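PDB 5HMQ: 4-hydroxyphenylpyruvate dioxygenase from Pseudomonas putida, which catalyses the divalent-metal-dependent conversion of 3-dehydroshikimate to protocatechuate and water, while its dioxygenase-like C-terminal domain shows no 4-hydroxyphenylpyruvate or protocatechuate dioxygenase activity. Local coordinates for residues 546-556 with 567-577. Sequence-based numbering, arbitrary orientation.
Sequences LEIPLNYYDDL and LSELAYYNVLY
In a helical hairpin of the second VOC module of the dioxygenase-like domain, Tyr553 packs on Ala571 between the two helices, whose segments 550-556 and 567-572 run nearly antiparallel, at 157°, with axes 10.0 Å apart. The Tyr553 ring lies flat against the second helix, Ala571 CA standing 3.5 Å from its centroid and almost on the ring normal, a CH-pi contact that the small alanine permits. The opposite face is covered by Tyr552 CD2. With CG beside its own backbone N (chi1 -59°), Tyr553 sends its hydroxyl past the helix end to donate to Val575 O, OH to O 2.9 Å, from well above that carbonyl plane. A rigid phenol thus fills the interface and still satisfies a backbone carbonyl. Tyr552 turns the other way, CG anti to its N (chi1 172°), and its OH accepts the amide of Tyr577, N to OH 2.9 Å, while Asn616 OD1 takes its second bond; Leu576 CD2 packs over the face of its ring, 3.9 Å from the centroid, and also touches Ile548 CD1. At the open end of the hairpin Asn574, in a left-handed backbone conformation that asparagine tolerates well, offers OD1 to Ile548 N, a nearly straight N-H bond of 3.0 Å from above the amide plane. Branched, apolar Leu567 packs CD1 against Tyr553 O and the backbone of Leu556, near the chain's turn between the helices. Strand 576-579, which the second helix leads into, is an edge of the eight-stranded mixed sheet beside strand 585-590; helix 617-625 covers Tyr552 and Leu576 through Val619, and helix 531-541 meets Leu570 through Phe532.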
loop_
_atom_site.group_PDB
_atom_site.type_symbol
_atom_site.label_atom_id
_atom_site.label_comp_id
_atom_site.label_asym_id
_atom_site.label_seq_id
_atom_site.Cartn_x
_atom_site.Cartn_y
_atom_site.Cartn_z
ATOM N N LEU C 546 7.708 28.844 15.523
ATOM C CA LEU C 546 6.768 28.336 16.513
ATOM C C LEU C 546 6.969 28.988 17.876
ATOM O O LEU C 546 8.083 29.357 18.258
ATOM C CB LEU C 546 6.916 26.826 16.660
ATOM C CG LEU C 546 6.798 26.003 15.381
ATOM C CD1 LEU C 546 7.020 24.536 15.687
ATOM C CD2 LEU C 546 5.432 26.221 14.752
ATOM N N GLU C 547 5.869 29.109 18.615
ATOM C CA GLU C 547 5.899 29.531 20.009
ATOM C C GLU C 547 5.992 28.305 20.905
ATOM O O GLU C 547 5.159 27.398 20.814
ATOM C CB GLU C 547 4.647 30.335 20.369
ATOM C CG GLU C 547 4.545 30.678 21.853
ATOM C CD GLU C 547 3.360 31.568 22.170
ATOM O OE1 GLU C 547 2.996 32.405 21.317
ATOM O OE2 GLU C 547 2.777 31.414 23.265
ATOM N N ILE C 548 6.995 28.286 21.766
ATOM C CA ILE C 548 7.272 27.147 22.636
ATOM C C ILE C 548 6.732 27.470 24.025
ATOM O O ILE C 548 7.035 28.549 24.554
ATOM C CB ILE C 548 8.778 26.834 22.691
ATOM C CG1 ILE C 548 9.327 26.629 21.278
ATOM C CG2 ILE C 548 9.033 25.602 23.539
ATOM C CD1 ILE C 548 8.602 25.562 20.487
ATOM N N PRO C 549 5.942 26.589 24.636
ATOM C CA PRO C 549 5.320 26.924 25.921
ATOM C C PRO C 549 6.349 27.042 27.035
ATOM O O PRO C 549 7.463 26.518 26.958
ATOM C CB PRO C 549 4.360 25.754 26.173
ATOM C CG PRO C 549 4.177 25.101 24.836
ATOM C CD PRO C 549 5.469 25.298 24.113
ATOM N N LEU C 550 5.947 27.756 28.090
ATOM C CA LEU C 550 6.852 28.024 29.203
ATOM C C LEU C 550 7.262 26.738 29.909
ATOM O O LEU C 550 8.419 26.591 30.323
ATOM C CB LEU C 550 6.186 28.993 30.183
ATOM C CG LEU C 550 7.032 29.985 30.990
ATOM C CD1 LEU C 550 6.126 30.959 31.728
ATOM C CD2 LEU C 550 7.964 29.289 31.969
ATOM N N ASN C 551 6.330 25.790 30.046
ATOM C CA ASN C 551 6.621 24.553 30.766
ATOM C C ASN C 551 7.761 23.763 30.134
ATOM O O ASN C 551 8.415 22.979 30.832
ATOM C CB ASN C 551 5.358 23.687 30.857
ATOM C CG ASN C 551 4.714 23.433 29.503
ATOM O OD1 ASN C 551 5.397 23.196 28.505
ATOM N ND2 ASN C 551 3.387 23.484 29.464
ATOM N N TYR C 552 8.010 23.947 28.835
ATOM C CA TYR C 552 9.160 23.308 28.205
ATOM C C TYR C 552 10.464 23.816 28.806
ATOM O O TYR C 552 11.385 23.033 29.070
ATOM C CB TYR C 552 9.132 23.553 26.696
ATOM C CG TYR C 552 10.374 23.088 25.969
ATOM C CD1 TYR C 552 10.574 21.742 25.690
ATOM C CD2 TYR C 552 11.352 23.991 25.567
ATOM C CE1 TYR C 552 11.705 21.309 25.025
ATOM C CE2 TYR C 552 12.486 23.567 24.901
ATOM C CZ TYR C 552 12.658 22.225 24.633
ATOM O OH TYR C 552 13.786 21.795 23.973
ATOM N N TYR C 553 10.563 25.128 29.029
ATOM C CA TYR C 553 11.788 25.701 29.574
ATOM C C TYR C 553 11.880 25.515 31.082
ATOM O O TYR C 553 12.989 25.455 31.626
ATOM C CB TYR C 553 11.883 27.177 29.189
ATOM C CG TYR C 553 11.879 27.364 27.692
ATOM C CD1 TYR C 553 13.029 27.148 26.944
ATOM C CD2 TYR C 553 10.721 27.735 27.022
ATOM C CE1 TYR C 553 13.030 27.302 25.574
ATOM C CE2 TYR C 553 10.711 27.895 25.652
ATOM C CZ TYR C 553 11.869 27.677 24.933
ATOM O OH TYR C 553 11.866 27.833 23.567
ATOM N N ASP C 554 10.741 25.432 31.773
ATOM C CA ASP C 554 10.761 25.001 33.167
ATOM C C ASP C 554 11.315 23.590 33.283
ATOM O O ASP C 554 12.037 23.273 34.235
ATOM C CB ASP C 554 9.357 25.070 33.765
ATOM C CG ASP C 554 8.880 26.487 33.984
ATOM O OD1 ASP C 554 9.728 27.379 34.188
ATOM O OD2 ASP C 554 7.649 26.707 33.956
ATOM N N ASP C 555 10.993 22.732 32.312
ATOM C CA ASP C 555 11.513 21.370 32.316
ATOM C C ASP C 555 13.016 21.351 32.071
ATOM O O ASP C 555 13.741 20.556 32.682
ATOM C CB ASP C 555 10.787 20.531 31.267
ATOM C CG ASP C 555 11.185 19.071 31.311
ATOM O OD1 ASP C 555 12.218 18.713 30.708
ATOM O OD2 ASP C 555 10.462 18.280 31.950
ATOM N N LEU C 556 13.502 22.212 31.173
ATOM C CA LEU C 556 14.938 22.283 30.935
ATOM C C LEU C 556 15.682 22.777 32.167
ATOM O O LEU C 556 16.828 22.375 32.403
ATOM C CB LEU C 556 15.227 23.198 29.745
ATOM C CG LEU C 556 14.813 22.677 28.370
ATOM C CD1 LEU C 556 15.049 23.743 27.311
ATOM C CD2 LEU C 556 15.539 21.386 28.025
ATOM N N LEU C 567 19.086 30.610 29.931
ATOM C CA LEU C 567 17.867 29.870 29.635
ATOM C C LEU C 567 16.701 30.812 29.371
ATOM O O LEU C 567 15.841 30.514 28.532
ATOM C CB LEU C 567 17.512 28.927 30.796
ATOM C CG LEU C 567 16.194 28.134 30.745
ATOM C CD1 LEU C 567 16.373 26.804 31.489
ATOM C CD2 LEU C 567 14.925 28.877 31.233
ATOM N N SER C 568 16.665 31.959 30.049
ATOM C CA SER C 568 15.608 32.926 29.790
ATOM C C SER C 568 15.720 33.522 28.399
ATOM O O SER C 568 14.711 33.972 27.847
ATOM C CB SER C 568 15.638 34.035 30.843
ATOM O OG SER C 568 16.722 34.921 30.628
ATOM N N GLU C 569 16.920 33.529 27.817
ATOM C CA GLU C 569 17.059 33.937 26.425
ATOM C C GLU C 569 16.483 32.882 25.488
ATOM O O GLU C 569 15.768 33.217 24.538
ATOM C CB GLU C 569 18.526 34.213 26.106
ATOM C CG GLU C 569 19.058 35.486 26.744
ATOM C CD GLU C 569 20.559 35.639 26.589
ATOM O OE1 GLU C 569 21.149 34.940 25.739
ATOM O OE2 GLU C 569 21.149 36.464 27.322
ATOM N N LEU C 570 16.779 31.602 25.747
ATOM C CA LEU C 570 16.188 30.533 24.953
ATOM C C LEU C 570 14.669 30.596 24.992
ATOM O O LEU C 570 14.004 30.399 23.971
ATOM C CB LEU C 570 16.680 29.174 25.456
ATOM C CG LEU C 570 18.185 28.937 25.331
ATOM C CD1 LEU C 570 18.598 27.793 26.239
ATOM C CD2 LEU C 570 18.540 28.614 23.880
ATOM N N ALA C 571 14.099 30.867 26.166
ATOM C CA ALA C 571 12.647 30.960 26.275
ATOM C C ALA C 571 12.119 32.158 25.495
ATOM O O ALA C 571 11.042 32.092 24.890
ATOM C CB ALA C 571 12.238 31.047 27.748
ATOM N N TYR C 572 12.858 33.271 25.506
ATOM C CA TYR C 572 12.422 34.444 24.758
ATOM C C TYR C 572 12.557 34.241 23.255
ATOM O O TYR C 572 11.751 34.775 22.487
ATOM C CB TYR C 572 13.211 35.683 25.173
ATOM C CG TYR C 572 12.571 36.958 24.671
ATOM C CD1 TYR C 572 11.453 37.491 25.301
ATOM C CD2 TYR C 572 13.046 37.593 23.530
ATOM C CE1 TYR C 572 10.855 38.646 24.833
ATOM C CE2 TYR C 572 12.449 38.747 23.053
ATOM C CZ TYR C 572 11.355 39.268 23.709
ATOM O OH TYR C 572 10.754 40.413 23.239
ATOM N N TYR C 573 13.550 33.467 22.816
ATOM C CA TYR C 573 13.784 33.235 21.399
ATOM C C TYR C 573 13.138 31.950 20.899
ATOM O O TYR C 573 13.373 31.560 19.750
ATOM C CB TYR C 573 15.289 33.193 21.107
ATOM C CG TYR C 573 16.012 34.523 21.183
ATOM C CD1 TYR C 573 16.381 35.071 22.405
ATOM C CD2 TYR C 573 16.349 35.218 20.028
ATOM C CE1 TYR C 573 17.047 36.276 22.480
ATOM C CE2 TYR C 573 17.019 36.428 20.092
ATOM C CZ TYR C 573 17.365 36.951 21.324
ATOM O OH TYR C 573 18.030 38.154 21.400
ATOM N N ASN C 574 12.328 31.292 21.731
ATOM C CA ASN C 574 11.606 30.077 21.350
ATOM C C ASN C 574 12.545 29.041 20.735
ATOM O O ASN C 574 12.202 28.355 19.769
ATOM C CB ASN C 574 10.450 30.400 20.403
ATOM C CG ASN C 574 9.356 31.211 21.073
ATOM O OD1 ASN C 574 8.706 30.746 22.009
ATOM N ND2 ASN C 574 9.147 32.431 20.593
ATOM N N VAL C 575 13.741 28.925 21.301
ATOM C CA VAL C 575 14.738 27.978 20.818
ATOM C C VAL C 575 14.562 26.656 21.551
ATOM O O VAL C 575 14.401 26.630 22.778
ATOM C CB VAL C 575 16.160 28.532 21.007
ATOM C CG1 VAL C 575 17.197 27.505 20.570
ATOM C CG2 VAL C 575 16.333 29.822 20.225
ATOM N N LEU C 576 14.600 25.559 20.800
ATOM C CA LEU C 576 14.542 24.210 21.342
ATOM C C LEU C 576 15.956 23.667 21.516
ATOM O O LEU C 576 16.886 24.071 20.814
ATOM C CB LEU C 576 13.722 23.304 20.423
ATOM C CG LEU C 576 12.263 23.741 20.268
ATOM C CD1 LEU C 576 11.643 23.129 19.032
ATOM C CD2 LEU C 576 11.464 23.353 21.496
ATOM N N TYR C 577 16.110 22.740 22.459
ATOM C CA TYR C 577 17.429 22.361 22.943
ATOM C C TYR C 577 17.544 20.850 23.076
ATOM O O TYR C 577 16.569 20.155 23.373
ATOM C CB TYR C 577 17.725 23.034 24.292
ATOM C CG TYR C 577 19.044 22.641 24.916
ATOM C CD1 TYR C 577 20.236 23.205 24.480
ATOM C CD2 TYR C 577 19.096 21.717 25.951
ATOM C CE1 TYR C 577 21.444 22.850 25.052
ATOM C CE2 TYR C 577 20.298 21.358 26.530
ATOM C CZ TYR C 577 21.468 21.927 26.077
ATOM O OH TYR C 577 22.667 21.569 26.652
#